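Local coordinates for decapping nuclease RAI1 (Scheffersomyces stipitis, PDB 5BTO), which removes NAD caps from the 5' ends of RNAs by hydrolysis that depends on a divalent metal cation, and binds and stimulates the exoribonuclease RAT1, at residues A[73-78]-A[181-186]; A[295-298]-A[302-305]; A[46-51]-A[215-220]; A[238-243]-A[288-293]. One frame throughout, in Å; residues are numbered along the deposited sequence.

Overall arrangement
Along the chain, the span of contact 3 (46-51 with 215-220) encloses contact 1 (73-78 with 181-186), and contacts 4 (238-243 with 288-293) and 2 (295-298 with 302-305) follow. Contact 3 belongs to the larger sheet through strand 216-225, whereas contacts 4 and 2 share strand 290-296 of the four-stranded mixed sheet. The centres of the four contacts lie about 14 to 29 Å apart. Helix 169-188 ties contact 1 to the smaller sheet: Phe-185 packs on Leu-302 and on Val-292. Val-305 packs on Val-292 between contacts 2 and 4; contact 3 touches none of the others. All lie near metal- or substrate-binding residues, contact 1 including Glu-186.

Contact 1 (A[73-78]-A[181-186]); sequences AKFKKI and SGYKFE
Tyr-183 reaches Phe-75 through one side of its ring, and this is the whole of the meeting between loop 73-78 and helical segment 181-186. From CB, which is directed toward the loop, the side chain leaves with CG anti to its own carbonyl carbon (chi1 -62°), a setting that carries the ring out from the helix. CG is the first ring atom near Phe-75, 4.1 Å from its CZ. The next one, CD2, makes the closest approach, 3.6 Å from CZ of Phe-75, and also has CE1 of that ring 4.1 Å away. CE2 of Tyr-183 follows at 4.0 Å from the same Phe-75 CZ. The centroids of the two rings are 5.5 Å apart and their planes are inclined by 33°, an oblique aromatic pair; the contact is apolar, and no hydrogen bond crosses it. The helix concerned, 169-188, lies within the RAI1-like PD-(D/E)XK nuclease family region and supplies the metal-binding Glu-186, three residues on from Tyr-183, so Tyr-183 stands almost one turn before a metal-binding residue. Its side chain is about 6 Å from that of substrate-binding Glu-235. Val-211 and Asn-213 also touch Tyr-183, while Phe-75 makes an edge-to-face pair with Phe-180 of the same helix.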
loop_
_atom_site.group_PDB
_atom_site.type_symbol
_atom_site.label_atom_id
_atom_site.label_comp_id
_atom_site.label_asym_id
_atom_site.label_seq_id
_atom_site.Cartn_x
_atom_site.Cartn_y
_atom_site.Cartn_z
ATOM N N ALA A 73 6.548 -9.478 -46.758
ATOM C CA ALA A 73 5.405 -9.314 -47.649
ATOM C C ALA A 73 4.344 -10.398 -47.478
ATOM O O ALA A 73 3.166 -10.172 -47.762
ATOM C CB ALA A 73 5.878 -9.264 -49.098
ATOM N N LYS A 74 4.761 -11.574 -47.017
ATOM C CA LYS A 74 3.861 -12.718 -46.948
ATOM C C LYS A 74 3.442 -13.047 -45.519
ATOM O O LYS A 74 2.805 -14.072 -45.282
ATOM C CB LYS A 74 4.517 -13.949 -47.571
ATOM C CG LYS A 74 5.166 -13.718 -48.923
ATOM C CD LYS A 74 5.980 -14.939 -49.320
ATOM C CE LYS A 74 6.793 -15.444 -48.132
ATOM N NZ LYS A 74 7.477 -16.741 -48.403
ATOM N N PHE A 75 3.800 -12.187 -44.570
ATOM C CA PHE A 75 3.461 -12.430 -43.169
ATOM C C PHE A 75 1.977 -12.738 -43.032
ATOM O O PHE A 75 1.129 -11.929 -43.407
ATOM C CB PHE A 75 3.837 -11.228 -42.299
ATOM C CG PHE A 75 3.619 -11.446 -40.822
ATOM C CD1 PHE A 75 3.877 -12.679 -40.238
ATOM C CD2 PHE A 75 3.184 -10.408 -40.011
ATOM C CE1 PHE A 75 3.689 -12.873 -38.883
ATOM C CE2 PHE A 75 2.997 -10.597 -38.653
ATOM C CZ PHE A 75 3.249 -11.832 -38.090
ATOM N N LYS A 76 1.669 -13.921 -42.513
ATOM C CA LYS A 76 0.284 -14.306 -42.270
ATOM C C LYS A 76 -0.089 -13.946 -40.839
ATOM O O LYS A 76 0.177 -14.701 -39.902
ATOM C CB LYS A 76 0.081 -15.797 -42.534
ATOM C CG LYS A 76 -1.347 -16.275 -42.340
ATOM C CD LYS A 76 -1.660 -17.450 -43.250
ATOM C CE LYS A 76 -0.684 -18.596 -43.044
ATOM N NZ LYS A 76 -0.906 -19.686 -44.038
ATOM N N LYS A 77 -0.696 -12.775 -40.684
ATOM C CA LYS A 77 -0.951 -12.191 -39.374
ATOM C C LYS A 77 -2.412 -12.357 -38.986
ATOM O O LYS A 77 -3.310 -11.901 -39.689
ATOM C CB LYS A 77 -0.562 -10.707 -39.386
ATOM C CG LYS A 77 -0.781 -9.965 -38.078
ATOM C CD LYS A 77 -0.406 -8.494 -38.231
ATOM C CE LYS A 77 -0.828 -7.671 -37.023
ATOM N NZ LYS A 77 -0.119 -8.086 -35.786
ATOM N N ILE A 78 -2.644 -13.022 -37.863
ATOM C CA ILE A 78 -3.994 -13.246 -37.373
ATOM C C ILE A 78 -4.589 -11.923 -36.890
ATOM O O ILE A 78 -3.907 -11.141 -36.226
ATOM C CB ILE A 78 -3.990 -14.290 -36.235
ATOM C CG1 ILE A 78 -5.408 -14.770 -35.918
ATOM C CG2 ILE A 78 -3.291 -13.739 -34.995
ATOM C CD1 ILE A 78 -5.443 -15.909 -34.921
ATOM N N SER A 181 9.766 -9.070 -37.325
ATOM C CA SER A 181 11.116 -9.575 -37.091
ATOM C C SER A 181 11.202 -10.597 -35.953
ATOM O O SER A 181 12.036 -11.496 -35.994
ATOM C CB SER A 181 12.100 -8.417 -36.866
ATOM O OG SER A 181 11.892 -7.777 -35.616
ATOM N N GLY A 182 10.344 -10.461 -34.946
ATOM C CA GLY A 182 10.330 -11.397 -33.834
ATOM C C GLY A 182 9.856 -12.769 -34.282
ATOM O O GLY A 182 10.463 -13.792 -33.951
ATOM N N TYR A 183 8.766 -12.787 -35.043
ATOM C CA TYR A 183 8.256 -14.027 -35.612
ATOM C C TYR A 183 9.227 -14.616 -36.634
ATOM O O TYR A 183 9.375 -15.835 -36.721
ATOM C CB TYR A 183 6.878 -13.810 -36.246
ATOM C CG TYR A 183 5.819 -13.361 -35.261
ATOM C CD1 TYR A 183 5.233 -14.260 -34.383
ATOM C CD2 TYR A 183 5.412 -12.035 -35.205
ATOM C CE1 TYR A 183 4.269 -13.853 -33.478
ATOM C CE2 TYR A 183 4.447 -11.618 -34.301
ATOM C CZ TYR A 183 3.880 -12.533 -33.441
ATOM O OH TYR A 183 2.918 -12.130 -32.542
ATOM N N LYS A 184 9.890 -13.755 -37.404
ATOM C CA LYS A 184 10.871 -14.218 -38.381
ATOM C C LYS A 184 12.037 -14.895 -37.671
ATOM O O LYS A 184 12.516 -15.944 -38.102
ATOM C CB LYS A 184 11.374 -13.050 -39.238
ATOM C CG LYS A 184 12.461 -13.419 -40.254
ATOM C CD LYS A 184 11.939 -14.346 -41.351
ATOM C CE LYS A 184 12.966 -14.516 -42.468
ATOM N NZ LYS A 184 12.411 -15.209 -43.665
ATOM N N PHE A 185 12.488 -14.296 -36.572
ATOM C CA PHE A 185 13.578 -14.868 -35.808
ATOM C C PHE A 185 13.199 -16.266 -35.336
ATOM O O PHE A 185 13.991 -17.197 -35.446
ATOM C CB PHE A 185 13.939 -13.975 -34.619
ATOM C CG PHE A 185 15.071 -14.503 -33.787
ATOM C CD1 PHE A 185 16.325 -14.722 -34.351
ATOM C CD2 PHE A 185 14.888 -14.775 -32.439
ATOM C CE1 PHE A 185 17.375 -15.209 -33.579
ATOM C CE2 PHE A 185 15.930 -15.258 -31.665
ATOM C CZ PHE A 185 17.177 -15.481 -32.240
ATOM N N GLU A 186 11.986 -16.423 -34.823
ATOM C CA GLU A 186 11.554 -17.741 -34.369
ATOM C C GLU A 186 11.619 -18.735 -35.519
ATOM O O GLU A 186 12.088 -19.862 -35.356
ATOM C CB GLU A 186 10.141 -17.691 -33.798
ATOM C CG GLU A 186 10.007 -16.850 -32.547
ATOM C CD GLU A 186 8.646 -16.997 -31.906
ATOM O OE1 GLU A 186 7.803 -16.085 -32.062
ATOM O OE2 GLU A 186 8.419 -18.033 -31.247
#

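Contact 2 (A[295-298]-A[302-305])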
loop_
_atom_site.group_PDB
_atom_site.type_symbol
_atom_site.label_atom_id
_atom_site.label_comp_id
_atom_site.label_asym_id
_atom_site.label_seq_id
_atom_site.Cartn_x
_atom_site.Cartn_y
_atom_site.Cartn_z
ATOM N N PHE A 295 19.888 -10.022 -31.622
ATOM C CA PHE A 295 20.114 -8.584 -31.704
ATOM C C PHE A 295 20.259 -8.170 -33.161
ATOM O O PHE A 295 21.085 -8.721 -33.886
ATOM C CB PHE A 295 21.375 -8.203 -30.918
ATOM C CG PHE A 295 21.268 -8.446 -29.435
ATOM C CD1 PHE A 295 21.567 -9.690 -28.894
ATOM C CD2 PHE A 295 20.857 -7.425 -28.578
ATOM C CE1 PHE A 295 21.456 -9.915 -27.518
ATOM C CE2 PHE A 295 20.746 -7.641 -27.210
ATOM C CZ PHE A 295 21.051 -8.885 -26.679
ATOM N N ARG A 296 19.458 -7.201 -33.596
ATOM C CA ARG A 296 19.427 -6.844 -35.013
ATOM C C ARG A 296 19.687 -5.364 -35.231
ATOM O O ARG A 296 19.432 -4.553 -34.347
ATOM C CB ARG A 296 18.090 -7.257 -35.639
ATOM C CG ARG A 296 16.869 -6.778 -34.863
ATOM C CD ARG A 296 16.133 -5.696 -35.633
ATOM N NE ARG A 296 15.235 -4.922 -34.785
ATOM C CZ ARG A 296 15.122 -3.598 -34.836
ATOM N NH1 ARG A 296 15.857 -2.898 -35.691
ATOM N NH2 ARG A 296 14.281 -2.969 -34.023
ATOM N N ASP A 297 20.195 -5.017 -36.413
ATOM C CA ASP A 297 20.493 -3.621 -36.716
ATOM C C ASP A 297 19.322 -2.910 -37.406
ATOM O O ASP A 297 18.230 -3.466 -37.515
ATOM C CB ASP A 297 21.809 -3.473 -37.503
ATOM C CG ASP A 297 21.762 -4.110 -38.890
ATOM O OD1 ASP A 297 20.662 -4.358 -39.423
ATOM O OD2 ASP A 297 22.853 -4.339 -39.466
ATOM N N ASP A 298 19.551 -1.674 -37.840
ATOM C CA ASP A 298 18.532 -0.885 -38.539
ATOM C C ASP A 298 17.994 -1.552 -39.796
ATOM O O ASP A 298 16.834 -1.359 -40.164
ATOM C CB ASP A 298 19.090 0.484 -38.929
ATOM C CG ASP A 298 18.992 1.489 -37.813
ATOM O OD1 ASP A 298 17.859 1.911 -37.497
ATOM O OD2 ASP A 298 20.049 1.861 -37.262
ATOM N N LEU A 302 20.493 -9.752 -38.482
ATOM C CA LEU A 302 20.834 -10.376 -37.207
ATOM C C LEU A 302 22.340 -10.307 -37.002
ATOM O O LEU A 302 23.102 -10.891 -37.777
ATOM C CB LEU A 302 20.377 -11.830 -37.201
ATOM C CG LEU A 302 20.653 -12.636 -35.939
ATOM C CD1 LEU A 302 19.868 -12.063 -34.758
ATOM C CD2 LEU A 302 20.261 -14.078 -36.177
ATOM N N ARG A 303 22.768 -9.592 -35.966
ATOM C CA ARG A 303 24.192 -9.359 -35.736
ATOM C C ARG A 303 24.750 -10.179 -34.578
ATOM O O ARG A 303 25.919 -10.558 -34.582
ATOM C CB ARG A 303 24.452 -7.873 -35.481
ATOM C CG ARG A 303 24.086 -6.979 -36.641
ATOM C CD ARG A 303 25.041 -7.207 -37.812
ATOM N NE ARG A 303 24.746 -6.333 -38.941
ATOM C CZ ARG A 303 25.389 -6.377 -40.104
ATOM N NH1 ARG A 303 26.363 -7.259 -40.298
ATOM N NH2 ARG A 303 25.057 -5.542 -41.080
ATOM N N ASP A 304 23.921 -10.444 -33.577
ATOM C CA ASP A 304 24.385 -11.201 -32.424
ATOM C C ASP A 304 23.256 -11.995 -31.803
ATOM O O ASP A 304 22.092 -11.628 -31.932
ATOM C CB ASP A 304 25.023 -10.274 -31.385
ATOM C CG ASP A 304 26.431 -9.848 -31.772
ATOM O OD1 ASP A 304 27.228 -10.718 -32.195
ATOM O OD2 ASP A 304 26.739 -8.644 -31.669
ATOM N N VAL A 305 23.616 -13.102 -31.162
ATOM C CA VAL A 305 22.657 -13.919 -30.425
ATOM C C VAL A 305 23.245 -14.188 -29.053
ATOM O O VAL A 305 24.426 -14.556 -28.942
ATOM C CB VAL A 305 22.431 -15.267 -31.139
ATOM C CG1 VAL A 305 21.589 -16.183 -30.286
ATOM C CG2 VAL A 305 21.800 -15.051 -32.521
#
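Asp-297 and Arg-303 meet at an angle, with the carboxylate and guanidinium planes 63° apart. The arginine approaches side-on and spends two nitrogens on one oxygen: NE lies 2.8 Å from Asp-297 OD2, and NH2 lies 3.0 Å from that same OD2. The oxygen sits in the guanidinium plane, but at the acid the two approaches differ, since NE comes from above the carboxylate plane and NH2 nearly along the C-O bond. A bend at chi2 (-69°) turns the arginine chain back toward the aspartate. OD1 of Asp-297 instead accepts from the backbone N of Phe-301, so the two oxygens hold both the salt bridge and the turn. Without the carboxylate, as with an alanine here, Arg-303 would probably lose its mate and be free to swing, and the Phe-301 amide would lose its acceptor.

Next to the salt bridge the backbones form a classic beta bulge, with Arg-303 and Asp-304 both opposite Phe-295. Arg-303 N bonds to Phe-295 O at 2.8 Å, Asp-304 N reaches that oxygen only weakly, and Phe-295 N donates to Asp-304 O at 2.7 Å. Phe-295 meets this last carbonyl oxygen with its ring edge, CD1 lying 3.6 Å from Asp-304 O. On the other face, CD1 of Leu-302 comes to 3.7 Å from Phe-295 O.

These residues close the hairpin of strands 290-296 and 302-309. Strand 254-261 flanks 290-296 on its other side; Phe-295 meets Phe-272 of helix 266-286 edge-to-face, and Leu-302 rests on Phe-185 of helix 169-188.

Contact 3 (A[46-51]-A[215-220])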
loop_
_atom_site.group_PDB
_atom_site.type_symbol
_atom_site.label_atom_id
_atom_site.label_comp_id
_atom_site.label_asym_id
_atom_site.label_seq_id
_atom_site.Cartn_x
_atom_site.Cartn_y
_atom_site.Cartn_z
ATOM N N ILE A 46 -0.770 -35.558 -29.979
ATOM C CA ILE A 46 -0.731 -34.732 -31.180
ATOM C C ILE A 46 -0.076 -33.369 -30.932
ATOM O O ILE A 46 0.737 -32.908 -31.736
ATOM C CB ILE A 46 -2.140 -34.535 -31.778
ATOM C CG1 ILE A 46 -2.722 -35.882 -32.224
ATOM C CG2 ILE A 46 -2.094 -33.566 -32.952
ATOM C CD1 ILE A 46 -4.084 -35.773 -32.877
ATOM N N VAL A 47 -0.430 -32.719 -29.825
ATOM C CA VAL A 47 0.174 -31.436 -29.501
ATOM C C VAL A 47 1.688 -31.562 -29.387
ATOM O O VAL A 47 2.432 -30.756 -29.946
ATOM C CB VAL A 47 -0.402 -30.840 -28.197
ATOM C CG1 VAL A 47 0.436 -29.664 -27.738
ATOM C CG2 VAL A 47 -1.844 -30.406 -28.416
ATOM N N LYS A 48 2.138 -32.577 -28.660
ATOM C CA LYS A 48 3.564 -32.789 -28.436
ATOM C C LYS A 48 4.305 -33.227 -29.703
ATOM O O LYS A 48 5.446 -32.827 -29.921
ATOM C CB LYS A 48 3.778 -33.812 -27.317
ATOM C CG LYS A 48 3.243 -33.370 -25.963
ATOM C CD LYS A 48 4.214 -32.452 -25.259
ATOM C CE LYS A 48 3.584 -31.813 -24.024
ATOM N NZ LYS A 48 4.617 -31.166 -23.184
ATOM N N ASP A 49 3.651 -34.035 -30.536
ATOM C CA ASP A 49 4.298 -34.585 -31.733
ATOM C C ASP A 49 4.305 -33.639 -32.932
ATOM O O ASP A 49 5.167 -33.753 -33.813
ATOM C CB ASP A 49 3.633 -35.898 -32.158
ATOM C CG ASP A 49 3.948 -37.049 -31.227
ATOM O OD1 ASP A 49 4.787 -36.876 -30.318
ATOM O OD2 ASP A 49 3.360 -38.141 -31.420
ATOM N N GLU A 50 3.348 -32.719 -32.984
ATOM C CA GLU A 50 3.111 -31.963 -34.210
ATOM C C GLU A 50 3.123 -30.453 -34.044
ATOM O O GLU A 50 3.198 -29.720 -35.031
ATOM C CB GLU A 50 1.777 -32.372 -34.836
ATOM C CG GLU A 50 1.684 -33.840 -35.225
ATOM C CD GLU A 50 0.382 -34.162 -35.934
ATOM O OE1 GLU A 50 -0.432 -33.231 -36.132
ATOM O OE2 GLU A 50 0.169 -35.343 -36.291
ATOM N N ASN A 51 3.034 -29.983 -32.805
ATOM C CA ASN A 51 2.850 -28.553 -32.579
ATOM C C ASN A 51 3.940 -27.887 -31.741
ATOM O O ASN A 51 3.729 -26.797 -31.203
ATOM C CB ASN A 51 1.468 -28.288 -31.962
ATOM C CG ASN A 51 0.333 -28.686 -32.889
ATOM O OD1 ASN A 51 -0.145 -29.825 -32.863
ATOM N ND2 ASN A 51 -0.089 -27.754 -33.733
ATOM N N GLU A 215 0.146 -20.020 -35.370
ATOM C CA GLU A 215 0.613 -21.184 -34.628
ATOM C C GLU A 215 1.099 -20.810 -33.238
ATOM O O GLU A 215 1.969 -19.949 -33.085
ATOM C CB GLU A 215 1.717 -21.912 -35.403
ATOM C CG GLU A 215 1.236 -22.588 -36.673
ATOM C CD GLU A 215 2.374 -23.185 -37.473
ATOM O OE1 GLU A 215 3.324 -22.446 -37.802
ATOM O OE2 GLU A 215 2.320 -24.396 -37.768
ATOM N N GLN A 216 0.523 -21.464 -32.232
ATOM C CA GLN A 216 0.897 -21.256 -30.839
ATOM C C GLN A 216 0.944 -22.579 -30.099
ATOM O O GLN A 216 0.053 -23.415 -30.257
ATOM C CB GLN A 216 -0.116 -20.357 -30.129
ATOM C CG GLN A 216 -0.163 -18.930 -30.606
ATOM C CD GLN A 216 -1.124 -18.102 -29.780
ATOM O OE1 GLN A 216 -2.055 -18.636 -29.173
ATOM N NE2 GLN A 216 -0.901 -16.796 -29.746
ATOM N N TYR A 217 1.975 -22.755 -29.277
ATOM C CA TYR A 217 2.077 -23.910 -28.391
ATOM C C TYR A 217 1.924 -23.404 -26.962
ATOM O O TYR A 217 2.671 -22.517 -26.526
ATOM C CB TYR A 217 3.428 -24.608 -28.580
ATOM C CG TYR A 217 3.688 -25.746 -27.609
ATOM C CD1 TYR A 217 3.012 -26.953 -27.727
ATOM C CD2 TYR A 217 4.615 -25.618 -26.589
ATOM C CE1 TYR A 217 3.244 -27.993 -26.848
ATOM C CE2 TYR A 217 4.860 -26.658 -25.702
ATOM C CZ TYR A 217 4.170 -27.842 -25.838
ATOM O OH TYR A 217 4.415 -28.878 -24.969
ATOM N N ILE A 218 0.936 -23.926 -26.243
ATOM C CA ILE A 218 0.601 -23.374 -24.928
ATOM C C ILE A 218 0.816 -24.416 -23.846
ATOM O O ILE A 218 0.190 -25.482 -23.867
ATOM C CB ILE A 218 -0.874 -22.912 -24.857
ATOM C CG1 ILE A 218 -1.223 -21.998 -26.030
ATOM C CG2 ILE A 218 -1.173 -22.218 -23.509
ATOM C CD1 ILE A 218 -0.474 -20.692 -26.025
ATOM N N SER A 219 1.714 -24.109 -22.916
ATOM C CA SER A 219 1.953 -24.961 -21.764
ATOM C C SER A 219 1.075 -24.488 -20.603
ATOM O O SER A 219 0.949 -23.290 -20.348
ATOM C CB SER A 219 3.434 -24.911 -21.367
ATOM O OG SER A 219 3.671 -25.584 -20.138
ATOM N N VAL A 220 0.463 -25.429 -19.901
ATOM C CA VAL A 220 -0.318 -25.083 -18.718
ATOM C C VAL A 220 0.301 -25.743 -17.498
ATOM O O VAL A 220 0.471 -26.972 -17.452
ATOM C CB VAL A 220 -1.797 -25.493 -18.851
ATOM C CG1 VAL A 220 -2.609 -24.888 -17.697
ATOM C CG2 VAL A 220 -2.346 -25.033 -20.189
#
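Tyr-217 is approached by two residues of helix 44-50, Val-47 and Lys-48, and by Asn-51 just after it. With CG opposite the backbone N (chi1 174°), the tyrosine ring leaves strand 216-225 and reaches toward helix 44-50. Val-47 meets it at the edge: CG1 lies near the ring plane, 3.4 Å from CE1 of Tyr-217 and 3.7 Å from its CD1, which is tight packing for a methyl against ring carbons.

The Lys-48 CB points away from the strand. A bend at chi2 (-82°) brings the chain round, after which chi3 and chi4 are extended, and CE arrives 3.2 Å from Tyr-217 OH. NZ lies 2.9 Å from the same hydroxyl oxygen. The polar ends are held mainly from elsewhere: NZ forms a salt bridge with Glu-28, and the hydroxyl shares a hydrogen bond with that of Tyr-254.

At the other end of the tyrosine, the backbone carbonyl oxygen of Asn-51 sits 3.4 Å from Tyr-217 CB and 3.6 Å from Tyr-217 CD1. Asn-51 is the first residue to leave helical geometry, yet its N still bonds to Val-47 O at 3.0 Å, so the residues carrying the valine methyl and this oxygen are tied together.

The strand lies in the ten-stranded mixed sheet, paired with strands 27-34 and 228-235. Here a short helix packs on a sheet residue of the PD-(D/E)XK nuclease fold, with the Tyr-217 side chain about 6 Å from that of substrate-binding Glu-235.

Contact 4 (A[238-243]-A[288-293]); sequences CVWDYI and IRKVVY
Lys-290 lays the end of its chain over one face of the Trp-240 indole, the sole meeting of the two segments. In the tight part CE and CD both lie over that face. CE is above the six-membered ring, 20° off its normal, a CH-pi placement; it is modelled implausibly close to CE2 of Trp-240, so the spacing is doubtful. CD, one bond earlier, lies 3.9 Å from NE1 of Trp-240. A turn at chi4 (-41°) carries NZ to 4.4 Å from the centroid of the six-membered Trp-240 ring, still over its face at 24° from the normal, a cation-pi contact.

Asp-241 covers the opposite face, its CG 3.7 Å above the Trp-240 plane. The ring is further fixed at NE1, which donates to Ser-252 O. Strands 238-239 and 290-296 both neighbour strand 254-261 in the four-stranded sheet, and the Lys-290 side chain is about 7 Å from that of metal-binding Glu-256. The looser side is the surface, where Trp-240 is exposed. A serine replacing Lys-290 would probably uncover this indole face and deprive it of its cation.

No hydrogen bond joins the segments, so the contact rests on CH-pi packing and probably some cation-pi attraction; the Asp-241 carboxylate, with OD1 bonded to His-253, could attract the ammonium at long range at most.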
loop_
_atom_site.group_PDB
_atom_site.type_symbol
_atom_site.label_atom_id
_atom_site.label_comp_id
_atom_site.label_asym_id
_atom_site.label_seq_id
_atom_site.Cartn_x
_atom_site.Cartn_y
_atom_site.Cartn_z
ATOM N N CYS A 238 9.862 -22.701 -27.960
ATOM C CA CYS A 238 10.510 -23.901 -28.482
ATOM C C CYS A 238 11.070 -24.790 -27.383
ATOM O O CYS A 238 11.085 -24.430 -26.206
ATOM C CB CYS A 238 11.629 -23.517 -29.472
ATOM S SG CYS A 238 13.112 -22.850 -28.721
ATOM N N VAL A 239 11.520 -25.973 -27.791
ATOM C CA VAL A 239 12.270 -26.877 -26.939
ATOM C C VAL A 239 13.742 -26.715 -27.300
ATOM O O VAL A 239 14.075 -26.641 -28.483
ATOM C CB VAL A 239 11.826 -28.332 -27.208
ATOM C CG1 VAL A 239 12.755 -29.327 -26.550
ATOM C CG2 VAL A 239 10.397 -28.520 -26.703
ATOM N N TRP A 240 14.623 -26.633 -26.305
ATOM C CA TRP A 240 16.047 -26.487 -26.624
ATOM C C TRP A 240 16.764 -27.806 -26.855
ATOM O O TRP A 240 17.733 -27.861 -27.604
ATOM C CB TRP A 240 16.799 -25.615 -25.611
ATOM C CG TRP A 240 16.896 -26.149 -24.229
ATOM C CD1 TRP A 240 15.982 -25.995 -23.215
ATOM C CD2 TRP A 240 17.991 -26.882 -23.676
ATOM N NE1 TRP A 240 16.442 -26.611 -22.071
ATOM C CE2 TRP A 240 17.668 -27.167 -22.330
ATOM C CE3 TRP A 240 19.206 -27.341 -24.191
ATOM C CZ2 TRP A 240 18.525 -27.882 -21.492
ATOM C CZ3 TRP A 240 20.052 -28.051 -23.361
ATOM C CH2 TRP A 240 19.707 -28.317 -22.027
ATOM N N ASP A 241 16.294 -28.877 -26.233
ATOM C CA ASP A 241 16.923 -30.171 -26.487
ATOM C C ASP A 241 15.935 -31.257 -26.905
ATOM O O ASP A 241 15.919 -31.670 -28.071
ATOM C CB ASP A 241 17.845 -30.598 -25.330
ATOM C CG ASP A 241 17.146 -30.651 -23.975
ATOM O OD1 ASP A 241 15.965 -30.266 -23.870
ATOM O OD2 ASP A 241 17.804 -31.075 -23.000
ATOM N N TYR A 242 15.108 -31.712 -25.970
ATOM C CA TYR A 242 14.156 -32.776 -26.253
ATOM C C TYR A 242 13.015 -32.733 -25.246
ATOM O O TYR A 242 13.140 -32.124 -24.183
ATOM C CB TYR A 242 14.855 -34.141 -26.196
ATOM C CG TYR A 242 15.387 -34.485 -24.824
ATOM C CD1 TYR A 242 16.637 -34.043 -24.409
ATOM C CD2 TYR A 242 14.634 -35.245 -23.940
ATOM C CE1 TYR A 242 17.117 -34.342 -23.147
ATOM C CE2 TYR A 242 15.107 -35.555 -22.684
ATOM C CZ TYR A 242 16.347 -35.098 -22.292
ATOM O OH TYR A 242 16.814 -35.409 -21.035
ATOM N N ILE A 243 11.898 -33.370 -25.587
ATOM C CA ILE A 243 10.781 -33.495 -24.652
ATOM C C ILE A 243 10.934 -34.754 -23.794
ATOM O O ILE A 243 11.111 -35.848 -24.328
ATOM C CB ILE A 243 9.426 -33.556 -25.380
ATOM C CG1 ILE A 243 9.125 -32.229 -26.074
ATOM C CG2 ILE A 243 8.307 -33.881 -24.390
ATOM C CD1 ILE A 243 8.831 -31.118 -25.121
ATOM N N ILE A 288 10.332 -21.246 -17.116
ATOM C CA ILE A 288 11.200 -21.382 -18.292
ATOM C C ILE A 288 12.598 -20.921 -17.894
ATOM O O ILE A 288 12.760 -19.815 -17.390
ATOM C CB ILE A 288 10.705 -20.529 -19.482
ATOM C CG1 ILE A 288 9.258 -20.871 -19.871
ATOM C CG2 ILE A 288 11.667 -20.638 -20.683
ATOM C CD1 ILE A 288 9.026 -22.278 -20.233
ATOM N N ARG A 289 13.608 -21.755 -18.139
ATOM C CA ARG A 289 14.940 -21.550 -17.568
ATOM C C ARG A 289 15.945 -20.930 -18.539
ATOM O O ARG A 289 17.028 -20.536 -18.129
ATOM C CB ARG A 289 15.510 -22.880 -17.054
ATOM C CG ARG A 289 14.642 -23.533 -15.979
ATOM C CD ARG A 289 15.271 -24.826 -15.462
ATOM N NE ARG A 289 14.402 -25.535 -14.523
ATOM C CZ ARG A 289 14.760 -26.620 -13.841
ATOM N NH1 ARG A 289 15.980 -27.123 -13.984
ATOM N NH2 ARG A 289 13.899 -27.200 -13.012
ATOM N N LYS A 290 15.591 -20.874 -19.816
ATOM C CA LYS A 290 16.516 -20.351 -20.829
ATOM C C LYS A 290 15.818 -19.367 -21.760
ATOM O O LYS A 290 14.663 -19.565 -22.136
ATOM C CB LYS A 290 17.116 -21.490 -21.664
ATOM C CG LYS A 290 18.095 -22.429 -20.942
ATOM C CD LYS A 290 18.735 -23.398 -21.941
ATOM C CE LYS A 290 19.334 -24.660 -21.293
ATOM N NZ LYS A 290 20.063 -24.416 -20.015
ATOM N N VAL A 291 16.538 -18.313 -22.141
ATOM C CA VAL A 291 16.043 -17.334 -23.086
ATOM C C VAL A 291 17.140 -17.007 -24.090
ATOM O O VAL A 291 18.288 -16.775 -23.699
ATOM C CB VAL A 291 15.711 -15.997 -22.392
ATOM C CG1 VAL A 291 15.172 -15.008 -23.409
ATOM C CG2 VAL A 291 14.744 -16.199 -21.253
ATOM N N VAL A 292 16.793 -16.952 -25.371
ATOM C CA VAL A 292 17.750 -16.453 -26.366
ATOM C C VAL A 292 17.275 -15.124 -26.934
ATOM O O VAL A 292 16.144 -15.016 -27.405
ATOM C CB VAL A 292 17.969 -17.455 -27.527
ATOM C CG1 VAL A 292 18.656 -16.761 -28.701
ATOM C CG2 VAL A 292 18.795 -18.637 -27.052
ATOM N N TYR A 293 18.137 -14.110 -26.886
ATOM C CA TYR A 293 17.865 -12.850 -27.572
ATOM C C TYR A 293 18.664 -12.749 -28.862
ATOM O O TYR A 293 19.877 -12.968 -28.871
ATOM C CB TYR A 293 18.199 -11.642 -26.689
ATOM C CG TYR A 293 17.000 -11.068 -25.990
ATOM C CD1 TYR A 293 16.186 -10.127 -26.619
ATOM C CD2 TYR A 293 16.669 -11.481 -24.709
ATOM C CE1 TYR A 293 15.076 -9.603 -25.968
ATOM C CE2 TYR A 293 15.560 -10.976 -24.058
ATOM C CZ TYR A 293 14.769 -10.042 -24.693
ATOM O OH TYR A 293 13.671 -9.532 -24.037
#